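Local atomic coordinates of type II restriction enzyme NgoMIV (Neisseria gonorrhoeae, PDB entry 1FIU), a protein that recognises the double-stranded DNA sequence 5'-GCCGGC-3' and cleaves it after the first G, as a magnesium-dependent homotetrameric restriction endonuclease. Residues I72-V77 and W92-V97; Q85-G90 and L280-A285; I141-N146 and A182-K187; P178-S183 and R212-V217. One frame throughout, in Å; residues are numbered along the deposited sequence.

Contact 1: I72-V77 and W92-V97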
loop_
_atom_site.group_PDB
_atom_site.type_symbol
_atom_site.label_atom_id
_atom_site.label_comp_id
_atom_site.label_asym_id
_atom_site.label_seq_id
_atom_site.Cartn_x
_atom_site.Cartn_y
_atom_site.Cartn_z
ATOM N N ILE I 72 30.220 -6.331 10.200
ATOM C CA ILE I 72 31.069 -5.158 10.067
ATOM C C ILE I 72 30.236 -3.871 9.936
ATOM O O ILE I 72 30.606 -2.834 10.481
ATOM C CB ILE I 72 32.038 -5.373 8.890
ATOM C CG1 ILE I 72 33.009 -6.496 9.297
ATOM C CG2 ILE I 72 32.771 -4.103 8.556
ATOM C CD1 ILE I 72 33.877 -7.060 8.165
ATOM N N CYS I 73 29.115 -3.945 9.214
ATOM C CA CYS I 73 28.230 -2.786 9.107
ATOM C C CYS I 73 27.688 -2.429 10.491
ATOM O O CYS I 73 27.633 -1.245 10.859
ATOM C CB CYS I 73 27.059 -3.093 8.164
ATOM S SG CYS I 73 27.486 -2.897 6.394
ATOM N N SER I 74 27.317 -3.454 11.261
ATOM C CA SER I 74 26.784 -3.248 12.608
ATOM C C SER I 74 27.776 -2.528 13.514
ATOM O O SER I 74 27.412 -1.595 14.254
ATOM C CB SER I 74 26.433 -4.590 13.235
ATOM O OG SER I 74 25.700 -4.389 14.430
ATOM N N GLU I 75 29.032 -2.965 13.465
ATOM C CA GLU I 75 30.073 -2.367 14.292
ATOM C C GLU I 75 30.319 -0.910 13.932
ATOM O O GLU I 75 30.514 -0.086 14.811
ATOM C CB GLU I 75 31.368 -3.183 14.171
ATOM C CG GLU I 75 31.197 -4.570 14.727
ATOM C CD GLU I 75 32.431 -5.427 14.584
ATOM O OE1 GLU I 75 33.369 -5.027 13.858
ATOM O OE2 GLU I 75 32.453 -6.514 15.201
ATOM N N PHE I 76 30.304 -0.598 12.637
ATOM C CA PHE I 76 30.501 0.766 12.187
ATOM C C PHE I 76 29.353 1.640 12.687
ATOM O O PHE I 76 29.580 2.743 13.173
ATOM C CB PHE I 76 30.547 0.834 10.652
ATOM C CG PHE I 76 30.454 2.223 10.117
ATOM C CD1 PHE I 76 31.557 3.081 10.141
ATOM C CD2 PHE I 76 29.230 2.713 9.667
ATOM C CE1 PHE I 76 31.432 4.413 9.727
ATOM C CE2 PHE I 76 29.093 4.029 9.260
ATOM C CZ PHE I 76 30.185 4.885 9.286
ATOM N N VAL I 77 28.117 1.148 12.547
ATOM C CA VAL I 77 26.966 1.932 12.978
ATOM C C VAL I 77 27.004 2.164 14.484
ATOM O O VAL I 77 26.823 3.292 14.957
ATOM C CB VAL I 77 25.631 1.260 12.563
ATOM C CG1 VAL I 77 24.436 1.950 13.275
ATOM C CG2 VAL I 77 25.449 1.388 11.043
ATOM N N TRP I 92 20.896 3.446 23.524
ATOM C CA TRP I 92 20.787 2.725 22.248
ATOM C C TRP I 92 21.512 1.398 22.166
ATOM O O TRP I 92 22.568 1.232 22.766
ATOM C CB TRP I 92 21.319 3.615 21.112
ATOM C CG TRP I 92 20.735 4.997 21.055
ATOM C CD1 TRP I 92 21.291 6.145 21.543
ATOM C CD2 TRP I 92 19.474 5.371 20.481
ATOM N NE1 TRP I 92 20.455 7.216 21.302
ATOM C CE2 TRP I 92 19.332 6.771 20.659
ATOM C CE3 TRP I 92 18.450 4.658 19.832
ATOM C CZ2 TRP I 92 18.206 7.477 20.216
ATOM C CZ3 TRP I 92 17.330 5.362 19.385
ATOM C CH2 TRP I 92 17.216 6.758 19.582
ATOM N N ASN I 93 20.933 0.454 21.426
ATOM C CA ASN I 93 21.572 -0.834 21.219
ATOM C C ASN I 93 21.590 -1.076 19.725
ATOM O O ASN I 93 20.625 -0.758 19.021
ATOM C CB ASN I 93 20.789 -1.942 21.904
ATOM C CG ASN I 93 20.635 -1.698 23.393
ATOM O OD1 ASN I 93 21.630 -1.567 24.120
ATOM N ND2 ASN I 93 19.391 -1.626 23.857
ATOM N N VAL I 94 22.688 -1.623 19.233
ATOM C CA VAL I 94 22.787 -1.916 17.800
ATOM C C VAL I 94 23.161 -3.376 17.692
ATOM O O VAL I 94 24.118 -3.816 18.329
ATOM C CB VAL I 94 23.903 -1.090 17.123
ATOM C CG1 VAL I 94 23.966 -1.431 15.614
ATOM C CG2 VAL I 94 23.654 0.378 17.316
ATOM N N LYS I 95 22.425 -4.152 16.915
ATOM C CA LYS I 95 22.802 -5.542 16.807
ATOM C C LYS I 95 22.417 -6.264 15.542
ATOM O O LYS I 95 21.400 -5.978 14.895
ATOM C CB LYS I 95 22.294 -6.349 18.000
ATOM C CG LYS I 95 20.818 -6.666 17.957
ATOM C CD LYS I 95 20.430 -7.654 19.046
ATOM C CE LYS I 95 18.953 -7.988 18.965
ATOM N NZ LYS I 95 18.482 -8.831 20.107
ATOM N N GLN I 96 23.289 -7.206 15.191
ATOM C CA GLN I 96 23.082 -8.044 14.041
ATOM C C GLN I 96 22.077 -9.057 14.562
ATOM O O GLN I 96 22.292 -9.691 15.608
ATOM C CB GLN I 96 24.407 -8.690 13.639
ATOM C CG GLN I 96 24.246 -9.701 12.565
ATOM C CD GLN I 96 25.549 -10.345 12.159
ATOM O OE1 GLN I 96 26.533 -10.343 12.908
ATOM N NE2 GLN I 96 25.559 -10.914 10.966
ATOM N N VAL I 97 20.962 -9.200 13.864
ATOM C CA VAL I 97 19.925 -10.095 14.338
ATOM C C VAL I 97 20.142 -11.588 14.149
ATOM O O VAL I 97 20.187 -12.332 15.130
ATOM C CB VAL I 97 18.568 -9.725 13.730
ATOM C CG1 VAL I 97 17.479 -10.620 14.318
ATOM C CG2 VAL I 97 18.259 -8.263 14.020
HETATM O O HOH W 1 26.462 -6.294 16.335
#
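Val94 reaches from the sheet to the helix and meets both Ser74 and Val77, in a helix-on-sheet packing within the PD-(D/E)XK nuclease core. Segment 72-77 belongs to helix 62-81, whereas strand 92-96 is an outermost strand of the mixed sheet within the chain. The two run nearly antiparallel, at 171°, with their axes 7.9 Å apart. From its CB, the valine sends CG1 anti to its own backbone N (chi1 -180°), which carries this methyl to the helix. There CG1 of Val94 sits 3.6 Å from OG of Ser74 and also touches the Ser74 carbonyl oxygen. Farther along the helix, CG1 of Val77 comes within 4.1 Å of the same Val94 methyl, the two valines crossing at about a right angle. The compact, beta-branched valine suits the strand, and its CG1 packs directly on the small serine. Because Ser74 is so short, the backbones can draw near, its CA lying 6.2 Å from that of Lys95. Along one edge the strand is paired with 141-145 through backbone hydrogen bonds of Asn93 to Thr144 and Lys95 to Ile142. Gln96 NE2 bonds to Glu70. The serine hydroxyl also has a polar partner: OG of Ser74 lies 2.8 Å from a water, which accepts a weak bond of 3.5 Å from Gln96 N.

Contact 2: Q85-G90 and L280-A285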
loop_
_atom_site.group_PDB
_atom_site.type_symbol
_atom_site.label_atom_id
_atom_site.label_comp_id
_atom_site.label_asym_id
_atom_site.label_seq_id
_atom_site.Cartn_x
_atom_site.Cartn_y
_atom_site.Cartn_z
ATOM N N GLN I 85 25.332 11.234 20.718
ATOM C CA GLN I 85 24.428 11.328 21.868
ATOM C C GLN I 85 23.918 12.755 22.162
ATOM O O GLN I 85 22.831 12.923 22.717
ATOM C CB GLN I 85 25.106 10.738 23.110
ATOM C CG GLN I 85 24.274 10.862 24.377
ATOM C CD GLN I 85 23.306 9.696 24.577
ATOM O OE1 GLN I 85 22.438 9.745 25.452
ATOM N NE2 GLN I 85 23.467 8.641 23.780
ATOM N N HIS I 86 24.685 13.783 21.810
ATOM C CA HIS I 86 24.243 15.159 22.053
ATOM C C HIS I 86 23.189 15.642 21.063
ATOM O O HIS I 86 22.475 16.605 21.342
ATOM C CB HIS I 86 25.438 16.136 22.052
ATOM C CG HIS I 86 26.188 16.180 20.760
ATOM N ND1 HIS I 86 26.800 15.069 20.221
ATOM C CD2 HIS I 86 26.426 17.199 19.900
ATOM C CE1 HIS I 86 27.383 15.399 19.083
ATOM N NE2 HIS I 86 27.173 16.686 18.865
ATOM N N ILE I 87 23.091 15.008 19.897
ATOM C CA ILE I 87 22.059 15.429 18.962
ATOM C C ILE I 87 20.903 14.423 18.919
ATOM O O ILE I 87 19.833 14.733 18.390
ATOM C CB ILE I 87 22.591 15.662 17.529
ATOM C CG1 ILE I 87 23.182 14.380 16.968
ATOM C CG2 ILE I 87 23.618 16.825 17.532
ATOM C CD1 ILE I 87 23.577 14.510 15.491
ATOM N N ARG I 88 21.121 13.230 19.482
ATOM C CA ARG I 88 20.086 12.185 19.535
ATOM C C ARG I 88 20.360 11.286 20.747
ATOM O O ARG I 88 20.798 10.138 20.640
ATOM C CB ARG I 88 20.075 11.351 18.241
ATOM C CG ARG I 88 18.756 10.561 18.015
ATOM C CD ARG I 88 17.529 11.474 17.809
ATOM N NE ARG I 88 16.422 10.768 17.144
ATOM C CZ ARG I 88 15.504 10.007 17.751
ATOM N NH1 ARG I 88 15.530 9.840 19.079
ATOM N NH2 ARG I 88 14.574 9.393 17.027
ATOM N N PRO I 89 20.101 11.823 21.934
ATOM C CA PRO I 89 20.319 11.093 23.177
ATOM C C PRO I 89 19.449 9.856 23.349
ATOM O O PRO I 89 18.370 9.752 22.756
ATOM C CB PRO I 89 20.055 12.154 24.249
ATOM C CG PRO I 89 19.119 13.098 23.608
ATOM C CD PRO I 89 19.644 13.202 22.190
ATOM N N GLY I 90 19.938 8.901 24.143
ATOM C CA GLY I 90 19.158 7.697 24.392
ATOM C C GLY I 90 20.041 6.540 24.802
ATOM O O GLY I 90 21.268 6.625 24.680
ATOM N N LEU I 280 25.121 7.499 7.082
ATOM C CA LEU I 280 24.146 6.731 7.855
ATOM C C LEU I 280 24.012 7.073 9.337
ATOM O O LEU I 280 22.885 7.286 9.823
ATOM C CB LEU I 280 24.380 5.225 7.674
ATOM C CG LEU I 280 23.349 4.338 8.395
ATOM C CD1 LEU I 280 21.916 4.731 7.983
ATOM C CD2 LEU I 280 23.624 2.876 8.068
ATOM N N PRO I 281 25.128 7.139 10.087
ATOM C CA PRO I 281 24.991 7.468 11.520
ATOM C C PRO I 281 24.245 8.778 11.754
ATOM O O PRO I 281 23.334 8.842 12.585
ATOM C CB PRO I 281 26.437 7.539 12.001
ATOM C CG PRO I 281 27.153 6.589 11.081
ATOM C CD PRO I 281 26.540 6.909 9.734
ATOM N N LEU I 282 24.589 9.824 11.003
ATOM C CA LEU I 282 23.894 11.104 11.154
ATOM C C LEU I 282 22.432 11.022 10.694
ATOM O O LEU I 282 21.557 11.665 11.284
ATOM C CB LEU I 282 24.624 12.218 10.380
ATOM C CG LEU I 282 25.654 13.010 11.187
ATOM C CD1 LEU I 282 26.507 13.849 10.227
ATOM C CD2 LEU I 282 24.949 13.911 12.222
ATOM N N ASP I 283 22.145 10.244 9.644
ATOM C CA ASP I 283 20.758 10.121 9.201
ATOM C C ASP I 283 19.920 9.375 10.265
ATOM O O ASP I 283 18.720 9.575 10.347
ATOM C CB ASP I 283 20.675 9.419 7.845
ATOM C CG ASP I 283 20.914 10.384 6.686
ATOM O OD1 ASP I 283 21.044 11.599 6.946
ATOM O OD2 ASP I 283 20.948 9.923 5.533
ATOM N N LEU I 284 20.557 8.530 11.072
ATOM C CA LEU I 284 19.842 7.840 12.146
ATOM C C LEU I 284 19.591 8.793 13.334
ATOM O O LEU I 284 18.917 8.426 14.300
ATOM C CB LEU I 284 20.660 6.644 12.633
ATOM C CG LEU I 284 20.781 5.457 11.662
ATOM C CD1 LEU I 284 21.693 4.413 12.285
ATOM C CD2 LEU I 284 19.417 4.852 11.347
ATOM N N ALA I 285 20.123 10.007 13.277
ATOM C CA ALA I 285 19.929 10.962 14.373
ATOM C C ALA I 285 18.822 11.998 14.116
ATOM O O ALA I 285 18.624 12.895 14.942
ATOM C CB ALA I 285 21.252 11.695 14.655
#
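Ala285 O takes a hydrogen bond from Arg145 of the second subunit, while within its own chain it lies at the edge of the Arg88 guanidinium, in the plane of that group. The approach of Arg88 is through carbon: its CD is 3.4 Å from Ala285 O, with no hydrogen bond between them. The arginine's chain bends at chi2 (65°), which lays CG and CD along the backbone of Ala285 and leads the charged end on to carboxylates. NE forms a salt bridge with the C-terminal carboxylate of Val286, and NH2 one with Val286 of the second subunit. Two C termini are thus held by one arginine at a subunit interface. The fold here brings the final helix, 280-283, with the residues just after it, against the connection from helix 62-81 to strand 92-96. Ala285 is small enough for its CB to lie 3.8 Å from CB of Arg88 and 3.7 Å from CD1 of Ile87. That same CD1 of Ile87 meets CD2 of Leu282 at 3.6 Å, the two side chains crossing at about a right angle. Within 85-90, the Gln85 amide ties the turn twice: Gly90 N donates to Gln85 OE1 (2.9 Å) from above the carbonyl plane, and Gln85 NE2 donates to Gly90 O (3.1 Å) on a lone pair. Glycine suits this spot because it has no CB to jam against the carbonyl of Pro89.

Contact 3: I141-N146 and A182-K187; sequences IIVTRN and ASISCK. With MG (magnesium ion), chain Q; ACY (acetic acid), chain R.
Ile184 N donates to Ile141 O over 2.9 Å, nearly straight at 168°, and Ile184 O in turn accepts from Ile141 N through a more bent bond of 137°. The next hydrogen-bonded pair repeats this exchange, Val143 N reaching Ala182 O at 3.0 Å and Ala182 N reaching Val143 O. Between them lies the non-hydrogen-bonded pair Ile142 and Ser183, where CA of Ile142 approaches Ala182 O in a C-H...O contact. The face bearing Ile141, Val143, Ala182 and Ile184 is apolar, three of the four being the beta-branched residues that extended strands favour. CB of Ile141 lies 3.8 Å from CB of Ile184, and CG2 of Val143 meets CD1 of Ile184. Ala182, with only its CB, packs against CB and CG2 of Val143. Ile141 CG1 stands beside the backbone N (chi1 -64°), and from there CD1 runs on to touch SG of Cys186 at 3.6 Å. The sulfur is thus turned into this apolar packing, whereas the backbone of Cys186 serves the metal. Cys186 O binds the magnesium ion at 2.2 Å, together with an acetate oxygen (2.3 Å), two waters, Asp140 and a phosphate of the bound DNA. Lys187 has the length to reach the site, and its bend at chi4 brings NZ to the acetate oxygen at 3.0 Å and to one metal-bound water, with Asn197 as a further partner. The acetate probably came from the crystallisation liquor. Asp140 just before one strand, and Ser185-Cys186-Lys187 on its antiparallel neighbour, form an arrangement consistent with the PD-(D/E)XK nuclease active site, with serine in the usual acidic position.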
loop_
_atom_site.group_PDB
_atom_site.type_symbol
_atom_site.label_atom_id
_atom_site.label_comp_id
_atom_site.label_asym_id
_atom_site.label_seq_id
_atom_site.Cartn_x
_atom_site.Cartn_y
_atom_site.Cartn_z
ATOM N N ILE I 141 20.016 -6.066 10.670
ATOM C CA ILE I 141 20.558 -5.308 11.798
ATOM C C ILE I 141 19.459 -4.415 12.339
ATOM O O ILE I 141 18.697 -3.839 11.585
ATOM C CB ILE I 141 21.709 -4.351 11.353
ATOM C CG1 ILE I 141 22.901 -5.162 10.831
ATOM C CG2 ILE I 141 22.167 -3.456 12.522
ATOM C CD1 ILE I 141 23.933 -4.293 10.123
ATOM N N ILE I 142 19.380 -4.294 13.656
ATOM C CA ILE I 142 18.392 -3.395 14.214
ATOM C C ILE I 142 19.059 -2.460 15.203
ATOM O O ILE I 142 20.104 -2.793 15.792
ATOM C CB ILE I 142 17.218 -4.125 14.966
ATOM C CG1 ILE I 142 17.760 -4.980 16.118
ATOM C CG2 ILE I 142 16.370 -4.907 13.983
ATOM C CD1 ILE I 142 16.658 -5.703 16.933
ATOM N N VAL I 143 18.492 -1.259 15.320
ATOM C CA VAL I 143 18.919 -0.292 16.332
ATOM C C VAL I 143 17.671 -0.133 17.192
ATOM O O VAL I 143 16.578 0.014 16.666
ATOM C CB VAL I 143 19.289 1.088 15.755
ATOM C CG1 VAL I 143 19.784 2.020 16.881
ATOM C CG2 VAL I 143 20.389 0.923 14.706
ATOM N N THR I 144 17.835 -0.210 18.515
ATOM C CA THR I 144 16.699 -0.082 19.426
ATOM C C THR I 144 16.987 0.952 20.506
ATOM O O THR I 144 18.153 1.267 20.779
ATOM C CB THR I 144 16.375 -1.438 20.094
ATOM O OG1 THR I 144 17.509 -1.878 20.851
ATOM C CG2 THR I 144 16.079 -2.498 19.022
ATOM N N ARG I 145 15.917 1.485 21.103
ATOM C CA ARG I 145 16.029 2.486 22.173
ATOM C C ARG I 145 15.357 1.931 23.423
ATOM O O ARG I 145 14.193 1.560 23.386
ATOM C CB ARG I 145 15.313 3.795 21.796
ATOM C CG ARG I 145 15.670 4.952 22.740
ATOM C CD ARG I 145 14.927 6.220 22.420
ATOM N NE ARG I 145 15.289 7.283 23.357
ATOM C CZ ARG I 145 14.924 8.553 23.225
ATOM N NH1 ARG I 145 14.181 8.927 22.186
ATOM N NH2 ARG I 145 15.305 9.459 24.129
ATOM N N ASN I 146 16.103 1.878 24.524
ATOM C CA ASN I 146 15.548 1.424 25.785
ATOM C C ASN I 146 14.689 2.533 26.371
ATOM O O ASN I 146 14.881 3.710 26.075
ATOM C CB ASN I 146 16.682 1.069 26.747
ATOM C CG ASN I 146 17.320 -0.265 26.416
ATOM O OD1 ASN I 146 18.472 -0.525 26.787
ATOM N ND2 ASN I 146 16.571 -1.131 25.736
ATOM N N ALA I 182 15.539 1.475 14.142
ATOM C CA ALA I 182 15.893 1.274 12.736
ATOM C C ALA I 182 16.034 -0.166 12.305
ATOM O O ALA I 182 16.462 -1.033 13.085
ATOM C CB ALA I 182 17.225 1.993 12.424
ATOM N N SER I 183 15.686 -0.394 11.036
ATOM C CA SER I 183 15.848 -1.680 10.353
ATOM C C SER I 183 16.914 -1.371 9.305
ATOM O O SER I 183 16.716 -0.495 8.459
ATOM C CB SER I 183 14.580 -2.099 9.618
ATOM O OG SER I 183 14.859 -3.223 8.765
ATOM N N ILE I 184 18.044 -2.060 9.397
ATOM C CA ILE I 184 19.142 -1.855 8.452
ATOM C C ILE I 184 19.374 -3.160 7.717
ATOM O O ILE I 184 19.869 -4.115 8.281
ATOM C CB ILE I 184 20.422 -1.446 9.198
ATOM C CG1 ILE I 184 20.190 -0.126 9.945
ATOM C CG2 ILE I 184 21.594 -1.351 8.196
ATOM C CD1 ILE I 184 21.304 0.254 10.885
ATOM N N SER I 185 18.986 -3.190 6.451
ATOM C CA SER I 185 19.156 -4.361 5.616
ATOM C C SER I 185 20.514 -4.228 4.901
ATOM O O SER I 185 20.864 -3.144 4.432
ATOM C CB SER I 185 18.018 -4.397 4.596
ATOM O OG SER I 185 18.398 -5.145 3.460
ATOM N N CYS I 186 21.276 -5.326 4.840
ATOM C CA CYS I 186 22.591 -5.323 4.175
ATOM C C CYS I 186 22.585 -6.262 2.974
ATOM O O CYS I 186 21.981 -7.331 3.012
ATOM C CB CYS I 186 23.688 -5.823 5.139
ATOM S SG CYS I 186 23.915 -4.836 6.612
ATOM N N LYS I 187 23.273 -5.853 1.913
ATOM C CA LYS I 187 23.409 -6.698 0.728
ATOM C C LYS I 187 24.844 -6.524 0.226
ATOM O O LYS I 187 25.206 -5.448 -0.239
ATOM C CB LYS I 187 22.406 -6.276 -0.340
ATOM C CG LYS I 187 20.967 -6.494 0.133
ATOM C CD LYS I 187 19.926 -6.268 -0.969
ATOM C CE LYS I 187 18.517 -6.666 -0.491
ATOM N NZ LYS I 187 18.491 -8.098 -0.053
HETATM MG MG MG Q . 20.493 -8.816 3.745
HETATM C C ACY R . 17.530 -7.881 3.494
HETATM O O ACY R . 18.686 -7.667 2.888
HETATM O OXT ACY R . 17.341 -8.594 4.491
HETATM C CH3 ACY R . 16.332 -7.156 2.902
HETATM O O HOH W 2 20.622 -9.547 1.718
HETATM O O HOH W 3 22.379 -9.690 4.551
#

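Contact 4: P178-S183 and R212-V217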
loop_
_atom_site.group_PDB
_atom_site.type_symbol
_atom_site.label_atom_id
_atom_site.label_comp_id
_atom_site.label_asym_id
_atom_site.label_seq_id
_atom_site.Cartn_x
_atom_site.Cartn_y
_atom_site.Cartn_z
ATOM N N PRO I 178 11.218 -2.163 24.649
ATOM C CA PRO I 178 12.066 -1.168 23.985
ATOM C C PRO I 178 11.454 -0.800 22.637
ATOM O O PRO I 178 10.616 -1.521 22.121
ATOM C CB PRO I 178 13.392 -1.890 23.798
ATOM C CG PRO I 178 13.371 -2.956 24.836
ATOM C CD PRO I 178 11.955 -3.423 24.853
ATOM N N LEU I 179 11.907 0.311 22.082
ATOM C CA LEU I 179 11.419 0.800 20.788
ATOM C C LEU I 179 12.379 0.433 19.657
ATOM O O LEU I 179 13.595 0.479 19.823
ATOM C CB LEU I 179 11.280 2.325 20.842
ATOM C CG LEU I 179 10.131 2.837 21.736
ATOM C CD1 LEU I 179 10.457 4.225 22.291
ATOM C CD2 LEU I 179 8.834 2.866 20.901
ATOM N N LEU I 180 11.819 0.051 18.510
ATOM C CA LEU I 180 12.645 -0.274 17.342
ATOM C C LEU I 180 12.943 1.067 16.655
ATOM O O LEU I 180 12.027 1.757 16.201
ATOM C CB LEU I 180 11.902 -1.235 16.399
ATOM C CG LEU I 180 12.688 -1.614 15.128
ATOM C CD1 LEU I 180 14.036 -2.219 15.528
ATOM C CD2 LEU I 180 11.873 -2.588 14.267
ATOM N N HIS I 181 14.224 1.438 16.595
ATOM C CA HIS I 181 14.624 2.713 16.010
ATOM C C HIS I 181 14.902 2.572 14.518
ATOM O O HIS I 181 14.544 3.455 13.728
ATOM C CB HIS I 181 15.894 3.231 16.703
ATOM C CG HIS I 181 16.299 4.598 16.256
ATOM N ND1 HIS I 181 17.485 4.859 15.596
ATOM C CD2 HIS I 181 15.655 5.779 16.367
ATOM C CE1 HIS I 181 17.547 6.152 15.328
ATOM N NE2 HIS I 181 16.455 6.730 15.790
ATOM N N ALA I 182 15.539 1.475 14.142
ATOM C CA ALA I 182 15.893 1.274 12.736
ATOM C C ALA I 182 16.034 -0.166 12.305
ATOM O O ALA I 182 16.462 -1.033 13.085
ATOM C CB ALA I 182 17.225 1.993 12.424
ATOM N N SER I 183 15.686 -0.394 11.036
ATOM C CA SER I 183 15.848 -1.680 10.353
ATOM C C SER I 183 16.914 -1.371 9.305
ATOM O O SER I 183 16.716 -0.495 8.459
ATOM C CB SER I 183 14.580 -2.099 9.618
ATOM O OG SER I 183 14.859 -3.223 8.765
ATOM N N ARG I 212 5.557 5.334 15.603
ATOM C CA ARG I 212 6.330 5.874 14.473
ATOM C C ARG I 212 7.127 4.778 13.764
ATOM O O ARG I 212 7.715 3.914 14.382
ATOM C CB ARG I 212 7.305 6.985 14.914
ATOM C CG ARG I 212 7.905 7.759 13.684
ATOM C CD ARG I 212 8.934 8.850 14.051
ATOM N NE ARG I 212 9.461 9.487 12.841
ATOM C CZ ARG I 212 10.379 10.458 12.803
ATOM N NH1 ARG I 212 10.915 10.944 13.918
ATOM N NH2 ARG I 212 10.767 10.956 11.623
ATOM N N LEU I 213 7.127 4.836 12.444
ATOM C CA LEU I 213 7.864 3.872 11.646
ATOM C C LEU I 213 9.347 4.009 11.916
ATOM O O LEU I 213 9.853 5.127 12.035
ATOM C CB LEU I 213 7.650 4.192 10.163
ATOM C CG LEU I 213 8.187 3.149 9.162
ATOM C CD1 LEU I 213 7.379 1.869 9.265
ATOM C CD2 LEU I 213 8.047 3.714 7.747
ATOM N N PRO I 214 10.056 2.877 12.060
ATOM C CA PRO I 214 11.513 2.915 12.285
ATOM C C PRO I 214 12.183 3.425 11.003
ATOM O O PRO I 214 11.562 3.483 9.944
ATOM C CB PRO I 214 11.907 1.443 12.424
ATOM C CG PRO I 214 10.627 0.726 12.844
ATOM C CD PRO I 214 9.513 1.508 12.123
ATOM N N HIS I 215 13.449 3.802 11.118
ATOM C CA HIS I 215 14.228 4.102 9.919
ATOM C C HIS I 215 14.236 2.748 9.159
ATOM O O HIS I 215 14.318 1.682 9.769
ATOM C CB HIS I 215 15.676 4.430 10.288
ATOM C CG HIS I 215 15.858 5.810 10.823
ATOM N ND1 HIS I 215 15.811 6.118 12.169
ATOM C CD2 HIS I 215 16.105 6.975 10.178
ATOM C CE1 HIS I 215 16.028 7.411 12.328
ATOM N NE2 HIS I 215 16.208 7.953 11.135
ATOM N N ILE I 216 14.157 2.782 7.829
ATOM C CA ILE I 216 14.209 1.569 7.003
ATOM C C ILE I 216 15.246 1.903 5.927
ATOM O O ILE I 216 14.975 2.709 5.015
ATOM C CB ILE I 216 12.839 1.246 6.341
ATOM C CG1 ILE I 216 11.767 1.002 7.429
ATOM C CG2 ILE I 216 12.952 -0.034 5.492
ATOM C CD1 ILE I 216 10.381 0.789 6.885
ATOM N N VAL I 217 16.428 1.299 6.039
ATOM C CA VAL I 217 17.504 1.609 5.082
ATOM C C VAL I 217 18.189 0.348 4.588
ATOM O O VAL I 217 18.019 -0.730 5.151
ATOM C CB VAL I 217 18.562 2.517 5.738
ATOM C CG1 VAL I 217 17.914 3.827 6.212
ATOM C CG2 VAL I 217 19.236 1.759 6.932
HETATM O O HOH W 4 15.630 -2.257 6.090
#
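His215 turns an edge of its imidazole toward one face of the His181 ring, an offset edge-to-face pair with centroids 4.8 Å apart and planes at 61°. The rings lie side by side and point the same way, off neighbouring strands. His215 also grips the backbone of its partner twice: its main-chain N donates to His181 O at 2.9 Å, and its ND1 adds a weak bond of 3.3 Å to that oxygen, which lies in the plane of the ring. With chi1 at -78°, CG stands beside the backbone N, which brings ND1 close enough to share the oxygen taken by the main-chain N-H. The parallel ladder continues as Ser183 N reaches His215 O (2.8 Å, 170°) and Val217 N reaches Ser183 O. A water 2.9 Å from Ser183 OG donates to Val217 O, giving the buried hydroxyl a partner. Pro214 suits the position just before the strand, where its lack of an N-H costs no strand pairing; its CG rests 3.8 Å from CD2 of Leu180. On the far side of strand 179-187, His181 and Ala182 both face Val143, a classic beta bulge. The parallel pairing joins the two strands of a beta-alpha-beta crossover, 179-187 and 215-220, linked through helix 197-208.

From the N terminus, helix 62-81 is followed by a short connection, and contact 1 closes it by bringing strand 92-96 back along the helix. Residues 85-90 lie in that connection and are met by residues 280-285 near the C terminus, so contact 2 crosses contact 1 and spans nearly the rest of the chain. Contacts 3 and 4 both fall within that span. Contact 3 adds 179-187 to strand 141-145, itself the sheet neighbour of 92-96, and contact 4 begins on the same strand and extends the sheet to 215-220. Leu284 of contact 2 packs against Ala182, shared by contacts 3 and 4, and against Val77 of contact 1, joining helix, sheet and C terminus.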